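Local coordinates for glycosyl hydrolase family 2, TIM barrel domain protein (Faecalibacterium prausnitzii A2-165, PDB 6ED2) that probably hydrolyses beta-D-glucuronides to release glucuronic acid, acting as a family 2 glycosidase of a human gut bacterium, at residues A[111-116]-A[139-144]; A[26-31]-A[420-425]; A[537-542]-A[595-600]. One frame throughout, in Å; residues are numbered along the deposited sequence.

Contact 1. Residues A[111-116]-A[139-144]; sequences VLRFGS and PFDATV
One face of the Phe140 ring takes Phe114 CB, set toward its rim, a CH-pi contact in which CB stands 3.7 Å from Phe140 CE2. The Phe114 ring itself lies nearly level with that of Phe140, their planes 13° apart, but it has slid off to one side: with centroids 5.2 Å apart the two barely overlap. Phe140 has CG wedged between its backbone N and carbonyl carbon (chi1 64°), which swings its ring in under Phe114.

On the other side of the paired strands the flat group is the guanidinium of Arg113. Pro139 CG covers one face, and Asp141 comes in at the edge, where Arg113 NE donates to Asp141 OD1 at 2.7 Å in a salt bridge. That oxygen lies near the guanidinium plane, yet the donor meets the carboxylate well off the carboxylate's own plane, on the syn side. Bends at chi2 and chi3 lay the arginine chain alongside Pro139 and bring NE, rather than the far nitrogens, to Asp141. Beside this pair Val111 CG1 rests 3.7 Å from Asp141 CB.

The backbones run antiparallel. Leu112 and Ala142 form one hydrogen-bonded pair, with Leu112 N to Ala142 O at 2.8 Å; Phe114 and Phe140 form the next, with Phe114 N to Phe140 O at 3.0 Å. Val111–Thr143 and Arg113–Asp141 are the non-hydrogen-bonded pairs.

All this belongs to the sugar-binding domain, a beta-sandwich of the jelly-roll kind in this family. Strand 200-205 also pairs with 109-114, through Trp201 and Met203, and strands 120-125 and 128-134 pack against the apolar side made by Leu112, Phe114, Phe140 and Ala142.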
# COMPACT_ATOMS: atom_id res chain seq x y z
N VAL A 111 -49.02 1.98 -11.60
CA VAL A 111 -48.00 3.01 -11.75
C VAL A 111 -46.63 2.42 -11.45
O VAL A 111 -46.44 1.78 -10.41
CB VAL A 111 -48.28 4.21 -10.80
CG1 VAL A 111 -47.31 5.35 -11.09
CG2 VAL A 111 -49.74 4.68 -10.89
N LEU A 112 -45.67 2.69 -12.34
CA LEU A 112 -44.25 2.39 -12.11
C LEU A 112 -43.53 3.61 -11.54
O LEU A 112 -43.69 4.71 -12.05
CB LEU A 112 -43.58 1.98 -13.42
CG LEU A 112 -44.14 0.70 -14.04
CD1 LEU A 112 -43.66 0.59 -15.47
CD2 LEU A 112 -43.71 -0.51 -13.20
N ARG A 113 -42.75 3.41 -10.48
CA ARG A 113 -41.87 4.44 -9.94
C ARG A 113 -40.41 4.08 -10.19
O ARG A 113 -39.97 2.97 -9.88
CB ARG A 113 -42.09 4.64 -8.44
CG ARG A 113 -40.89 5.33 -7.73
CD ARG A 113 -40.77 6.85 -8.05
NE ARG A 113 -41.92 7.61 -7.56
CZ ARG A 113 -42.01 8.18 -6.35
NH1 ARG A 113 -41.02 8.07 -5.47
NH2 ARG A 113 -43.12 8.85 -6.02
N PHE A 114 -39.67 5.03 -10.76
CA PHE A 114 -38.22 4.97 -10.83
C PHE A 114 -37.63 5.97 -9.85
O PHE A 114 -37.86 7.18 -9.97
CB PHE A 114 -37.73 5.26 -12.25
CG PHE A 114 -38.22 4.28 -13.26
CD1 PHE A 114 -37.42 3.21 -13.65
CD2 PHE A 114 -39.48 4.41 -13.82
CE1 PHE A 114 -37.87 2.29 -14.58
CE2 PHE A 114 -39.95 3.48 -14.76
CZ PHE A 114 -39.14 2.42 -15.13
N GLY A 115 -36.91 5.45 -8.84
CA GLY A 115 -36.14 6.33 -7.97
C GLY A 115 -35.30 7.30 -8.77
O GLY A 115 -35.28 8.50 -8.49
N SER A 116 -34.63 6.80 -9.81
CA SER A 116 -33.91 7.64 -10.76
C SER A 116 -33.49 6.79 -11.95
O SER A 116 -33.37 5.56 -11.84
CB SER A 116 -32.68 8.31 -10.14
OG SER A 116 -31.68 7.35 -9.81
N PRO A 139 -36.90 11.32 -8.77
CA PRO A 139 -37.82 10.25 -9.18
C PRO A 139 -38.88 10.72 -10.16
O PRO A 139 -39.23 11.90 -10.24
CB PRO A 139 -38.47 9.82 -7.87
CG PRO A 139 -38.40 11.03 -7.00
CD PRO A 139 -37.13 11.75 -7.38
N PHE A 140 -39.44 9.74 -10.87
CA PHE A 140 -40.57 9.97 -11.75
C PHE A 140 -41.41 8.70 -11.86
O PHE A 140 -40.93 7.59 -11.64
CB PHE A 140 -40.11 10.44 -13.12
CG PHE A 140 -39.31 9.42 -13.87
CD1 PHE A 140 -39.90 8.65 -14.85
CD2 PHE A 140 -37.95 9.26 -13.61
CE1 PHE A 140 -39.15 7.71 -15.57
CE2 PHE A 140 -37.20 8.34 -14.31
CZ PHE A 140 -37.80 7.56 -15.30
N ASP A 141 -42.68 8.90 -12.21
CA ASP A 141 -43.67 7.83 -12.31
C ASP A 141 -44.14 7.64 -13.75
O ASP A 141 -44.10 8.57 -14.57
CB ASP A 141 -44.88 8.12 -11.42
CG ASP A 141 -44.56 8.02 -9.93
OD1 ASP A 141 -43.72 7.17 -9.53
OD2 ASP A 141 -45.16 8.80 -9.14
N ALA A 142 -44.59 6.43 -14.06
CA ALA A 142 -45.22 6.11 -15.33
C ALA A 142 -46.53 5.38 -15.06
O ALA A 142 -46.51 4.29 -14.46
CB ALA A 142 -44.32 5.26 -16.22
N THR A 143 -47.65 5.98 -15.47
CA THR A 143 -48.95 5.36 -15.27
C THR A 143 -49.22 4.38 -16.40
O THR A 143 -49.11 4.74 -17.58
CB THR A 143 -50.05 6.43 -15.22
OG1 THR A 143 -50.01 7.07 -13.94
CG2 THR A 143 -51.43 5.80 -15.41
N VAL A 144 -49.52 3.12 -16.06
CA VAL A 144 -49.62 2.12 -17.11
C VAL A 144 -50.94 1.36 -16.99
O VAL A 144 -51.10 0.25 -17.51
CB VAL A 144 -48.42 1.16 -17.09
CG1 VAL A 144 -47.12 1.94 -17.29
CG2 VAL A 144 -48.38 0.39 -15.79

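Contact 2. Residues A[26-31]-A[420-425]; sequences RSLLYP and LTDMID
Arg26 reaches across to the helix and sets a single nitrogen, NH1, between two carboxylates one turn apart, Asp422 and Asp425. This is the tight part of the contact. Arg26 NH1 to Asp422 OD1 is 2.8 Å and almost straight, at 170°, with the oxygen in the guanidinium plane and met nearly end-on along its own C-O bond. The other bond, Arg26 NH1 to Asp425 OD2, is 2.7 Å and more bent, and uses the anti lone pair of that oxygen. The two carboxylates are turned differently: that of Asp422 is nearly coplanar with the guanidinium, whereas that of Asp425 stands at 60° to it. A chain stretched out from CG to NE gives the arginine the length to get there. Leu28 closes in from the same segment, its CD1 lying over one guanidinium face, while its CD2 packs 3.3 Å from the Asp422 carbonyl O.

The flanking nitrogens of the same group are held more loosely. Arg26 NE is 3.4 Å from Asp422 OD1, a weak bond. Arg26 NH2 to Asp425 OD2, at 3.1 Å, is weak as well. On the NE side a water joins in, accepting from Arg26 NE at 3.1 Å and donating to Asp422 OD1 at 3.0 Å. Arg26 lies at the exposed surface, with both aspartates partly exposed. With Asp422 cut back to an alanine, the guanidinium would probably hang from Asp425 alone and be freer to turn, and the water would lose its acceptor.

Asp425 OD1 also meets Lys428. One arginine and one lysine thus face two acids in the last turns of helix 409-427, where negative charge is probably disfavoured by the helix end, and this salt-bridge network is likely to offset that cost while tying the N-terminal segment to the TIM barrel.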
# COMPACT_ATOMS: atom_id res chain seq x y z
N ARG A 26 -48.95 13.94 -10.79
CA ARG A 26 -47.58 14.05 -10.31
C ARG A 26 -47.52 13.89 -8.80
O ARG A 26 -48.31 14.48 -8.07
CB ARG A 26 -46.99 15.41 -10.72
CG ARG A 26 -45.65 15.73 -10.06
CD ARG A 26 -45.09 17.07 -10.52
NE ARG A 26 -43.82 17.41 -9.86
CZ ARG A 26 -43.74 17.99 -8.66
NH1 ARG A 26 -42.56 18.29 -8.13
NH2 ARG A 26 -44.86 18.29 -7.98
N SER A 27 -46.61 13.04 -8.33
CA SER A 27 -46.42 12.85 -6.90
C SER A 27 -45.01 12.34 -6.65
O SER A 27 -44.59 11.37 -7.28
CB SER A 27 -47.44 11.85 -6.34
OG SER A 27 -47.22 11.68 -4.94
N LEU A 28 -44.30 12.96 -5.72
CA LEU A 28 -42.95 12.54 -5.38
C LEU A 28 -42.89 11.88 -4.00
O LEU A 28 -41.80 11.73 -3.43
CB LEU A 28 -41.99 13.74 -5.48
CG LEU A 28 -41.66 14.12 -6.93
CD1 LEU A 28 -42.77 14.93 -7.54
CD2 LEU A 28 -40.36 14.88 -7.02
N LEU A 29 -44.04 11.52 -3.45
CA LEU A 29 -44.08 10.75 -2.21
C LEU A 29 -43.35 9.41 -2.36
O LEU A 29 -43.47 8.72 -3.38
CB LEU A 29 -45.53 10.52 -1.80
CG LEU A 29 -46.31 11.79 -1.43
CD1 LEU A 29 -47.77 11.47 -1.12
CD2 LEU A 29 -45.62 12.47 -0.25
N TYR A 30 -42.60 9.04 -1.34
CA TYR A 30 -41.94 7.75 -1.35
C TYR A 30 -43.00 6.64 -1.41
O TYR A 30 -43.98 6.69 -0.66
CB TYR A 30 -41.07 7.57 -0.11
CG TYR A 30 -40.13 6.40 -0.26
CD1 TYR A 30 -39.02 6.48 -1.07
CD2 TYR A 30 -40.40 5.19 0.37
CE1 TYR A 30 -38.17 5.42 -1.23
CE2 TYR A 30 -39.55 4.12 0.22
CZ TYR A 30 -38.44 4.24 -0.57
OH TYR A 30 -37.59 3.18 -0.74
N PRO A 31 -42.83 5.64 -2.28
CA PRO A 31 -43.86 4.60 -2.41
C PRO A 31 -44.04 3.83 -1.11
O PRO A 31 -43.08 3.52 -0.41
CB PRO A 31 -43.31 3.70 -3.53
CG PRO A 31 -42.30 4.52 -4.24
CD PRO A 31 -41.70 5.42 -3.20
N LEU A 420 -34.94 21.80 -9.16
CA LEU A 420 -35.15 22.43 -7.86
C LEU A 420 -36.56 22.16 -7.35
O LEU A 420 -36.76 21.90 -6.16
CB LEU A 420 -34.91 23.95 -7.98
CG LEU A 420 -35.13 24.78 -6.72
CD1 LEU A 420 -34.33 24.21 -5.53
CD2 LEU A 420 -34.80 26.28 -6.96
N THR A 421 -37.55 22.26 -8.24
CA THR A 421 -38.92 22.03 -7.84
C THR A 421 -39.11 20.60 -7.35
O THR A 421 -39.70 20.36 -6.29
CB THR A 421 -39.86 22.33 -9.02
OG1 THR A 421 -39.71 23.71 -9.40
CG2 THR A 421 -41.31 22.05 -8.67
N ASP A 422 -38.59 19.64 -8.12
CA ASP A 422 -38.72 18.24 -7.75
C ASP A 422 -37.95 17.93 -6.47
O ASP A 422 -38.46 17.22 -5.59
CB ASP A 422 -38.24 17.37 -8.92
CG ASP A 422 -39.27 17.33 -10.05
OD1 ASP A 422 -40.41 17.71 -9.77
OD2 ASP A 422 -38.95 16.94 -11.20
N MET A 423 -36.76 18.50 -6.31
CA MET A 423 -36.01 18.23 -5.09
C MET A 423 -36.76 18.73 -3.87
O MET A 423 -36.87 18.02 -2.85
CB MET A 423 -34.61 18.85 -5.15
CG MET A 423 -33.91 18.73 -3.79
SD MET A 423 -32.26 19.44 -3.70
CE MET A 423 -32.67 21.20 -3.75
N ILE A 424 -37.27 19.96 -3.93
CA ILE A 424 -37.94 20.50 -2.74
C ILE A 424 -39.26 19.78 -2.49
O ILE A 424 -39.60 19.48 -1.34
CB ILE A 424 -38.12 22.03 -2.88
CG1 ILE A 424 -36.75 22.70 -2.78
CG2 ILE A 424 -39.10 22.55 -1.80
CD1 ILE A 424 -36.82 24.22 -2.70
N ASP A 425 -40.02 19.47 -3.55
CA ASP A 425 -41.24 18.68 -3.35
C ASP A 425 -40.94 17.30 -2.76
O ASP A 425 -41.67 16.84 -1.87
CB ASP A 425 -41.99 18.55 -4.68
CG ASP A 425 -42.84 19.79 -4.98
OD1 ASP A 425 -43.23 20.50 -4.01
OD2 ASP A 425 -43.09 20.06 -6.18
O HOH W 1 -41.85 16.25 -11.98

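Contact 3. Residues A[537-542]-A[595-600]; sequences GTDNLS and DGNKKG. With FMT (formic acid), chain G.
Asn597 and Lys598 come up against Asp539 just after Gly596, whose O shares a water with Asp539 OD1. The OD1 of Asn597 accepts from Lys599 N at 2.9 Å, an Asx turn, and its ND2 is directed to O1 of a bound formic acid, 3.0 Å away. Lys598 gives its backbone N to Asp539 OD1 at 2.8 Å and takes Asn540 N on its own O at 2.9 Å. The chain of Lys598, bent at chi2 and chi4, lies against Leu541, with CG 3.8 Å from CD2, and its NZ goes to Val594 O. Lys599 has its last torsion turned (chi4 62°), which sets NZ between Asp539 OD2, a 2.8 Å salt bridge, and O1 of the formic acid, also 2.8 Å off; Tyr501 OH also bonds to Lys599 NZ. Asp539, with one oxygen on Lys598 N and the other on Lys599 NZ, is thus placed to hold the lysine as a second-shell residue, probably fixing NZ. Gly600 O receives a water shared with Asn540 ND2. Asn597 and Lys599 make up the N-x-K motif of beta-glucuronidases, whose members grip the sugar carboxylate; the formic acid, probably from the crystallisation liquor, is consistent with that role here.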
# COMPACT_ATOMS: atom_id res chain seq x y z
N GLY A 537 -9.62 20.36 1.99
CA GLY A 537 -8.94 19.09 2.17
C GLY A 537 -7.79 18.87 1.20
O GLY A 537 -7.52 19.71 0.33
N THR A 538 -7.08 17.75 1.35
CA THR A 538 -5.97 17.43 0.47
C THR A 538 -6.07 15.96 0.11
O THR A 538 -6.55 15.14 0.90
CB THR A 538 -4.58 17.69 1.11
OG1 THR A 538 -4.30 16.71 2.12
CG2 THR A 538 -4.48 19.08 1.70
N ASP A 539 -5.62 15.64 -1.10
CA ASP A 539 -5.49 14.25 -1.47
C ASP A 539 -4.40 13.63 -0.60
O ASP A 539 -3.33 14.21 -0.43
CB ASP A 539 -5.15 14.12 -2.95
CG ASP A 539 -6.31 14.48 -3.86
OD1 ASP A 539 -7.03 13.57 -4.33
OD2 ASP A 539 -6.50 15.68 -4.12
N ASN A 540 -4.69 12.47 -0.03
CA ASN A 540 -3.65 11.75 0.69
C ASN A 540 -4.01 10.27 0.68
O ASN A 540 -5.17 9.91 0.90
CB ASN A 540 -3.50 12.29 2.13
CG ASN A 540 -4.74 12.08 2.99
OD1 ASN A 540 -4.78 11.18 3.84
ND2 ASN A 540 -5.76 12.91 2.78
N LEU A 541 -3.03 9.43 0.35
CA LEU A 541 -3.23 7.99 0.32
C LEU A 541 -3.09 7.38 1.70
O LEU A 541 -2.19 7.74 2.47
CB LEU A 541 -2.21 7.32 -0.61
CG LEU A 541 -2.18 7.86 -2.03
CD1 LEU A 541 -0.99 7.27 -2.77
CD2 LEU A 541 -3.49 7.52 -2.72
N SER A 542 -3.99 6.45 2.01
CA SER A 542 -3.85 5.63 3.21
C SER A 542 -2.44 5.03 3.26
O SER A 542 -1.99 4.40 2.29
CB SER A 542 -4.92 4.53 3.19
OG SER A 542 -5.33 4.16 4.49
N ASP A 595 -6.41 7.15 -9.26
CA ASP A 595 -7.62 6.31 -9.22
C ASP A 595 -8.74 7.03 -8.46
O ASP A 595 -9.15 6.64 -7.36
CB ASP A 595 -7.32 4.94 -8.61
CG ASP A 595 -8.51 3.97 -8.72
OD1 ASP A 595 -9.46 4.27 -9.50
OD2 ASP A 595 -8.49 2.92 -8.04
N GLY A 596 -9.21 8.10 -9.06
CA GLY A 596 -10.26 8.88 -8.43
C GLY A 596 -9.69 9.90 -7.46
O GLY A 596 -8.49 10.21 -7.43
N ASN A 597 -10.60 10.42 -6.64
CA ASN A 597 -10.31 11.51 -5.72
C ASN A 597 -9.91 10.92 -4.39
O ASN A 597 -10.59 10.03 -3.88
CB ASN A 597 -11.54 12.41 -5.57
CG ASN A 597 -11.28 13.67 -4.75
OD1 ASN A 597 -10.89 13.60 -3.58
ND2 ASN A 597 -11.53 14.83 -5.35
N LYS A 598 -8.81 11.42 -3.81
CA LYS A 598 -8.24 10.82 -2.60
C LYS A 598 -8.28 11.78 -1.42
O LYS A 598 -7.44 11.71 -0.52
CB LYS A 598 -6.82 10.34 -2.87
CG LYS A 598 -6.78 9.08 -3.75
CD LYS A 598 -7.51 7.93 -3.05
CE LYS A 598 -7.18 6.56 -3.65
NZ LYS A 598 -7.84 6.32 -4.96
N LYS A 599 -9.25 12.69 -1.40
CA LYS A 599 -9.46 13.56 -0.25
C LYS A 599 -10.37 12.94 0.80
O LYS A 599 -10.76 13.62 1.75
CB LYS A 599 -10.00 14.92 -0.73
CG LYS A 599 -9.08 15.64 -1.74
CD LYS A 599 -9.36 17.16 -1.75
CE LYS A 599 -8.43 17.95 -2.70
NZ LYS A 599 -8.53 17.58 -4.15
N GLY A 600 -10.70 11.65 0.66
CA GLY A 600 -11.58 11.02 1.62
C GLY A 600 -11.03 11.12 3.04
O GLY A 600 -9.82 11.01 3.26
C FMT G . -11.42 18.67 -5.15
O1 FMT G . -11.33 17.67 -4.45
O2 FMT G . -11.47 18.62 -6.39
O HOH W 2 -6.46 11.60 -6.37
O HOH W 3 -7.89 12.32 4.85

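Contacts 1 and 2 adjoin, their centres 12 Å apart, and contact 1 is nested in the chain loop that contact 2 closes. They meet directly: Arg113 NH2 lies 2.7 Å from Leu29 O, a probable hydrogen bond. The N-terminal segment 26-31 therefore runs between the sugar-binding domain and the barrel helix 409-427. Contact 3 lies on the opposite side of the chain's centre, about 37 Å from contact 1 and 34 Å from contact 2 between centres. Holding the formic acid, it probably lines the pocket for the sugar carboxylate, well away from the other two. A magnesium ion sits about 6 Å from the Asn597 side chain; the magnesium site of Thr239 and Glu241 lies away from all three contacts.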